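Local coordinates for protein 6-phosphogluconolactonase (Trypanosoma cruzi, PDB 6VYE) that probably hydrolyses 6-phosphogluconolactone to 6-phosphogluconate, the second step of the oxidative pentose phosphate pathway, at residues Leu68-Phe81 and Leu103-Val115. Numbering follows the deposited sequence.
Sequences LHLLKEERALRFFF and LLRDIPEDLVVPV. Unlike the reference sequence in segment 103-115: Arg105 (reference His).
Phe79, on strand 77-81 of the Rossmann-like mixed sheet, meets Leu104 and Leu111 of the connection that follows helix 95-104. That connection runs parallel to the strand and joins it by a single beta bridge between Phe79 and Val112. Phe79 N donates to Leu111 O (2.8 Å), and Phe79 O accepts from Val113 N (2.8 Å). On its other side the strand pairs with strand 46-50.

The Phe79 ring is held between aliphatic groups on its two faces. CD2 of Leu104 makes a CH-pi contact 3.7 Å from the ring centroid, and CB of Leu77 covers the opposite face. Leu103 CD2 and Ile107 CG2 approach the same ring obliquely. Further along, CB of Val113 sits over one face of Phe80, whereas the Phe81 ring turns its edge to the carbonyl oxygen of Val113. Tyr138 OH bonds that oxygen and Phe81 N.

Toward helix 68-73 the packing becomes mainly aliphatic: Ile107 CD1 rests on Leu71 CB at 3.8 Å, with Leu68 CD1 beside it, while the Leu103 side chain crosses that of Leu71 at about a right angle, CD1 to CD1. Lys72 lays its chain along Asp106 O (CE to O 3.4 Å), a buried oxygen with no polar partner in the model. Asp106, whose CB touches Leu68 CD1, has its OD1 hydrogen-bonded to His64 NE2.

Leu111 packs against the turn after the helix, its CD1 3.6 Å from Arg75 CA, and its methyls lie over one face of both the Arg75 and Arg78 guanidinium groups. Arg75, bent at chi3 (44°), sets its guanidinium coplanar with the Asp110 carboxylate. Their end-on, two-pronged salt bridge pairs NH1 with OD1 at 3.0 Å and NH2 with OD2 at 2.9 Å, each oxygen offering its syn lone pair.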
loop_
_atom_site.group_PDB
_atom_site.type_symbol
_atom_site.label_atom_id
_atom_site.label_comp_id
_atom_site.label_asym_id
_atom_site.label_seq_id
_atom_site.Cartn_x
_atom_site.Cartn_y
_atom_site.Cartn_z
ATOM N N LEU A 68 6.092 5.562 19.427
ATOM C CA LEU A 68 7.257 6.327 18.917
ATOM C C LEU A 68 8.567 5.676 19.370
ATOM O O LEU A 68 9.555 5.709 18.612
ATOM C CB LEU A 68 7.218 7.779 19.379
ATOM C CG LEU A 68 8.188 8.697 18.636
ATOM C CD1 LEU A 68 8.123 8.474 17.123
ATOM C CD2 LEU A 68 7.870 10.151 18.959
ATOM N N HIS A 69 8.615 5.171 20.597
ATOM C CA HIS A 69 9.831 4.542 21.149
ATOM C C HIS A 69 10.239 3.350 20.266
ATOM O O HIS A 69 11.435 3.171 19.998
ATOM C CB HIS A 69 9.612 4.135 22.614
ATOM C CG HIS A 69 10.887 3.648 23.200
ATOM N ND1 HIS A 69 11.230 2.295 23.206
ATOM C CD2 HIS A 69 11.943 4.322 23.697
ATOM C CE1 HIS A 69 12.434 2.181 23.754
ATOM N NE2 HIS A 69 12.894 3.398 24.040
ATOM N N LEU A 70 9.256 2.565 19.843
ATOM C CA LEU A 70 9.461 1.354 19.040
ATOM C C LEU A 70 10.029 1.769 17.681
ATOM O O LEU A 70 10.913 1.064 17.203
ATOM C CB LEU A 70 8.129 0.620 18.912
ATOM C CG LEU A 70 8.129 -0.616 18.030
ATOM C CD1 LEU A 70 9.134 -1.633 18.525
ATOM C CD2 LEU A 70 6.749 -1.240 17.987
ATOM N N LEU A 71 9.546 2.875 17.108
ATOM C CA LEU A 71 9.850 3.284 15.701
ATOM C C LEU A 71 11.096 4.174 15.634
ATOM O O LEU A 71 11.912 4.021 14.677
ATOM C CB LEU A 71 8.617 3.977 15.111
ATOM C CG LEU A 71 7.358 3.109 15.074
ATOM C CD1 LEU A 71 6.201 3.858 14.453
ATOM C CD2 LEU A 71 7.594 1.778 14.376
ATOM N N LYS A 72 11.256 5.085 16.586
ATOM C CA LYS A 72 12.363 6.075 16.586
ATOM C C LYS A 72 13.596 5.480 17.279
ATOM O O LYS A 72 14.622 5.360 16.610
ATOM C CB LYS A 72 11.894 7.389 17.214
ATOM C CG LYS A 72 12.973 8.401 17.581
ATOM C CD LYS A 72 12.331 9.625 18.209
ATOM C CE LYS A 72 12.973 10.927 17.805
ATOM N NZ LYS A 72 14.281 11.121 18.455
ATOM N N GLU A 73 13.508 5.137 18.566
ATOM C CA GLU A 73 14.649 4.611 19.369
ATOM C C GLU A 73 15.010 3.191 18.926
ATOM O O GLU A 73 16.212 2.896 18.903
ATOM C CB GLU A 73 14.351 4.551 20.869
ATOM C CG GLU A 73 14.684 5.848 21.593
ATOM C CD GLU A 73 13.830 7.014 21.143
ATOM O OE1 GLU A 73 12.614 6.810 20.940
ATOM O OE2 GLU A 73 14.395 8.096 20.907
ATOM N N GLU A 74 14.019 2.325 18.673
ATOM C CA GLU A 74 14.268 0.877 18.441
ATOM C C GLU A 74 14.349 0.605 16.927
ATOM O O GLU A 74 14.696 -0.544 16.568
ATOM C CB GLU A 74 13.254 -0.018 19.155
ATOM C CG GLU A 74 13.336 0.002 20.670
ATOM C CD GLU A 74 12.539 -1.132 21.311
ATOM O OE1 GLU A 74 12.752 -2.322 20.919
ATOM O OE2 GLU A 74 11.652 -0.844 22.161
ATOM N N ARG A 75 14.104 1.618 16.083
ATOM C CA ARG A 75 14.303 1.534 14.612
ATOM C C ARG A 75 13.583 0.293 14.055
ATOM O O ARG A 75 14.228 -0.485 13.313
ATOM C CB ARG A 75 15.813 1.489 14.330
ATOM C CG ARG A 75 16.573 2.698 14.865
ATOM C CD ARG A 75 18.083 2.625 14.771
ATOM N NE ARG A 75 18.510 2.115 13.471
ATOM C CZ ARG A 75 18.624 2.831 12.363
ATOM N NH1 ARG A 75 18.384 4.123 12.364
ATOM N NH2 ARG A 75 19.027 2.261 11.244
ATOM N N ALA A 76 12.321 0.063 14.414
ATOM C CA ALA A 76 11.580 -1.162 14.046
ATOM C C ALA A 76 11.165 -1.192 12.566
ATOM O O ALA A 76 11.041 -2.326 12.038
ATOM C CB ALA A 76 10.395 -1.323 14.937
ATOM N N LEU A 77 11.038 -0.044 11.897
ATOM C CA LEU A 77 10.429 0.054 10.542
ATOM C C LEU A 77 11.260 0.967 9.638
ATOM O O LEU A 77 11.734 2.043 10.077
ATOM C CB LEU A 77 8.981 0.577 10.618
ATOM C CG LEU A 77 7.922 -0.412 11.125
ATOM C CD1 LEU A 77 6.535 0.216 11.169
ATOM C CD2 LEU A 77 7.871 -1.695 10.326
ATOM N N ARG A 78 11.324 0.570 8.374
ATOM C CA ARG A 78 11.838 1.385 7.258
ATOM C C ARG A 78 10.637 1.653 6.352
ATOM O O ARG A 78 9.993 0.702 5.861
ATOM C CB ARG A 78 13.009 0.672 6.582
ATOM C CG ARG A 78 13.838 1.587 5.709
ATOM C CD ARG A 78 14.795 0.762 4.837
ATOM N NE ARG A 78 15.831 0.098 5.641
ATOM C CZ ARG A 78 16.907 0.698 6.158
ATOM N NH1 ARG A 78 17.124 1.995 6.007
ATOM N NH2 ARG A 78 17.760 0.006 6.874
ATOM N N PHE A 79 10.297 2.931 6.265
ATOM C CA PHE A 79 9.055 3.438 5.660
ATOM C C PHE A 79 9.315 3.737 4.182
ATOM O O PHE A 79 10.106 4.651 3.864
ATOM C CB PHE A 79 8.568 4.666 6.436
ATOM C CG PHE A 79 8.150 4.388 7.864
ATOM C CD1 PHE A 79 6.866 3.953 8.138
ATOM C CD2 PHE A 79 9.025 4.615 8.920
ATOM C CE1 PHE A 79 6.470 3.685 9.439
ATOM C CE2 PHE A 79 8.633 4.353 10.229
ATOM C CZ PHE A 79 7.334 3.952 10.482
ATOM N N PHE A 80 8.609 3.014 3.330
ATOM C CA PHE A 80 8.524 3.207 1.860
ATOM C C PHE A 80 7.088 3.599 1.522
ATOM O O PHE A 80 6.251 3.576 2.397
ATOM C CB PHE A 80 8.886 1.906 1.153
ATOM C CG PHE A 80 10.306 1.438 1.352
ATOM C CD1 PHE A 80 10.685 0.753 2.501
ATOM C CD2 PHE A 80 11.266 1.642 0.371
ATOM C CE1 PHE A 80 11.991 0.310 2.684
ATOM C CE2 PHE A 80 12.580 1.227 0.567
ATOM C CZ PHE A 80 12.943 0.573 1.731
ATOM N N PHE A 81 6.821 3.931 0.273
ATOM C CA PHE A 81 5.471 4.319 -0.198
ATOM C C PHE A 81 5.023 3.327 -1.255
ATOM O O PHE A 81 5.827 3.018 -2.148
ATOM C CB PHE A 81 5.483 5.768 -0.672
ATOM C CG PHE A 81 5.702 6.714 0.472
ATOM C CD1 PHE A 81 4.621 7.249 1.156
ATOM C CD2 PHE A 81 6.985 6.948 0.939
ATOM C CE1 PHE A 81 4.830 8.085 2.240
ATOM C CE2 PHE A 81 7.187 7.746 2.058
ATOM C CZ PHE A 81 6.104 8.329 2.689
ATOM N N LEU A 103 3.738 11.439 11.467
ATOM C CA LEU A 103 4.674 10.423 12.038
ATOM C C LEU A 103 6.132 10.665 11.607
ATOM O O LEU A 103 6.981 10.679 12.474
ATOM C CB LEU A 103 4.195 9.042 11.577
ATOM C CG LEU A 103 5.130 7.877 11.876
ATOM C CD1 LEU A 103 5.374 7.716 13.371
ATOM C CD2 LEU A 103 4.568 6.597 11.277
ATOM N N LEU A 104 6.428 10.801 10.309
ATOM C CA LEU A 104 7.808 10.552 9.815
ATOM C C LEU A 104 8.753 11.700 10.188
ATOM O O LEU A 104 9.964 11.475 10.133
ATOM C CB LEU A 104 7.788 10.290 8.313
ATOM C CG LEU A 104 6.998 9.058 7.891
ATOM C CD1 LEU A 104 7.123 8.835 6.386
ATOM C CD2 LEU A 104 7.466 7.816 8.623
ATOM N N ARG A 105 8.224 12.863 10.575
ATOM C CA ARG A 105 9.039 14.026 11.016
ATOM C C ARG A 105 9.909 13.603 12.216
ATOM O O ARG A 105 10.980 14.144 12.363
ATOM C CB ARG A 105 8.142 15.229 11.346
ATOM C CG ARG A 105 7.099 15.005 12.433
ATOM C CD ARG A 105 6.122 16.180 12.541
ATOM N NE ARG A 105 4.899 15.815 13.263
ATOM C CZ ARG A 105 4.765 15.812 14.590
ATOM N NH1 ARG A 105 5.755 16.220 15.364
ATOM N NH2 ARG A 105 3.634 15.434 15.146
ATOM N N ASP A 106 9.493 12.605 12.996
ATOM C CA ASP A 106 10.240 12.138 14.188
ATOM C C ASP A 106 10.934 10.778 13.969
ATOM O O ASP A 106 11.339 10.180 14.976
ATOM C CB ASP A 106 9.279 12.048 15.362
ATOM C CG ASP A 106 8.960 13.423 15.929
ATOM O OD1 ASP A 106 7.780 13.707 16.209
ATOM O OD2 ASP A 106 9.891 14.200 16.047
ATOM N N ILE A 107 11.059 10.283 12.732
ATOM C CA ILE A 107 11.727 8.980 12.417
ATOM C C ILE A 107 13.130 9.257 11.890
ATOM O O ILE A 107 13.328 10.160 11.096
ATOM C CB ILE A 107 10.877 8.169 11.409
ATOM C CG1 ILE A 107 9.501 7.883 11.993
ATOM C CG2 ILE A 107 11.580 6.887 10.950
ATOM C CD1 ILE A 107 9.517 7.183 13.342
ATOM N N PRO A 108 14.163 8.497 12.308
ATOM C CA PRO A 108 15.507 8.656 11.739
ATOM C C PRO A 108 15.490 8.637 10.201
ATOM O O PRO A 108 14.667 7.915 9.608
ATOM C CB PRO A 108 16.278 7.466 12.302
ATOM C CG PRO A 108 15.566 7.154 13.613
ATOM C CD PRO A 108 14.106 7.476 13.369
ATOM N N GLU A 109 16.311 9.489 9.590
ATOM C CA GLU A 109 16.216 9.856 8.150
ATOM C C GLU A 109 16.496 8.626 7.284
ATOM O O GLU A 109 15.818 8.458 6.242
ATOM C CB GLU A 109 17.139 11.023 7.785
ATOM C CG GLU A 109 18.621 10.706 7.879
ATOM C CD GLU A 109 19.505 11.815 7.330
ATOM O OE1 GLU A 109 20.297 11.540 6.415
ATOM O OE2 GLU A 109 19.346 12.968 7.782
ATOM N N ASP A 110 17.415 7.765 7.703
ATOM C CA ASP A 110 17.755 6.538 6.943
ATOM C C ASP A 110 16.537 5.608 6.898
ATOM O O ASP A 110 16.524 4.740 6.023
ATOM C CB ASP A 110 19.012 5.853 7.486
ATOM C CG ASP A 110 18.826 5.117 8.807
ATOM O OD1 ASP A 110 18.443 5.756 9.814
ATOM O OD2 ASP A 110 19.060 3.902 8.820
ATOM N N LEU A 111 15.541 5.798 7.775
ATOM C CA LEU A 111 14.356 4.901 7.892
ATOM C C LEU A 111 13.161 5.497 7.132
ATOM O O LEU A 111 12.072 4.927 7.180
ATOM C CB LEU A 111 14.039 4.682 9.374
ATOM C CG LEU A 111 15.031 3.857 10.196
ATOM C CD1 LEU A 111 14.430 3.512 11.565
ATOM C CD2 LEU A 111 15.476 2.595 9.489
ATOM N N VAL A 112 13.381 6.574 6.379
ATOM C CA VAL A 112 12.301 7.259 5.630
ATOM C C VAL A 112 12.729 7.297 4.180
ATOM O O VAL A 112 13.735 7.928 3.905
ATOM C CB VAL A 112 12.035 8.663 6.205
ATOM C CG1 VAL A 112 10.954 9.380 5.418
ATOM C CG2 VAL A 112 11.686 8.578 7.669
ATOM N N VAL A 113 11.981 6.650 3.299
ATOM C CA VAL A 113 12.414 6.457 1.891
ATOM C C VAL A 113 11.312 6.951 0.966
ATOM O O VAL A 113 10.536 6.160 0.454
ATOM C CB VAL A 113 12.798 4.978 1.668
ATOM C CG1 VAL A 113 13.592 4.796 0.393
ATOM C CG2 VAL A 113 13.570 4.432 2.873
ATOM N N PRO A 114 11.204 8.279 0.749
ATOM C CA PRO A 114 10.200 8.854 -0.149
ATOM C C PRO A 114 10.542 8.607 -1.625
ATOM O O PRO A 114 11.682 8.283 -1.935
ATOM C CB PRO A 114 10.253 10.375 0.066
ATOM C CG PRO A 114 11.373 10.615 1.077
ATOM C CD PRO A 114 12.100 9.301 1.302
ATOM N N VAL A 115 9.552 8.725 -2.500
ATOM C CA VAL A 115 9.781 8.760 -3.972
ATOM C C VAL A 115 10.416 10.123 -4.303
ATOM O O VAL A 115 9.937 11.140 -3.789
ATOM C CB VAL A 115 8.455 8.499 -4.710
ATOM C CG1 VAL A 115 8.573 8.677 -6.220
ATOM C CG2 VAL A 115 7.893 7.125 -4.383
#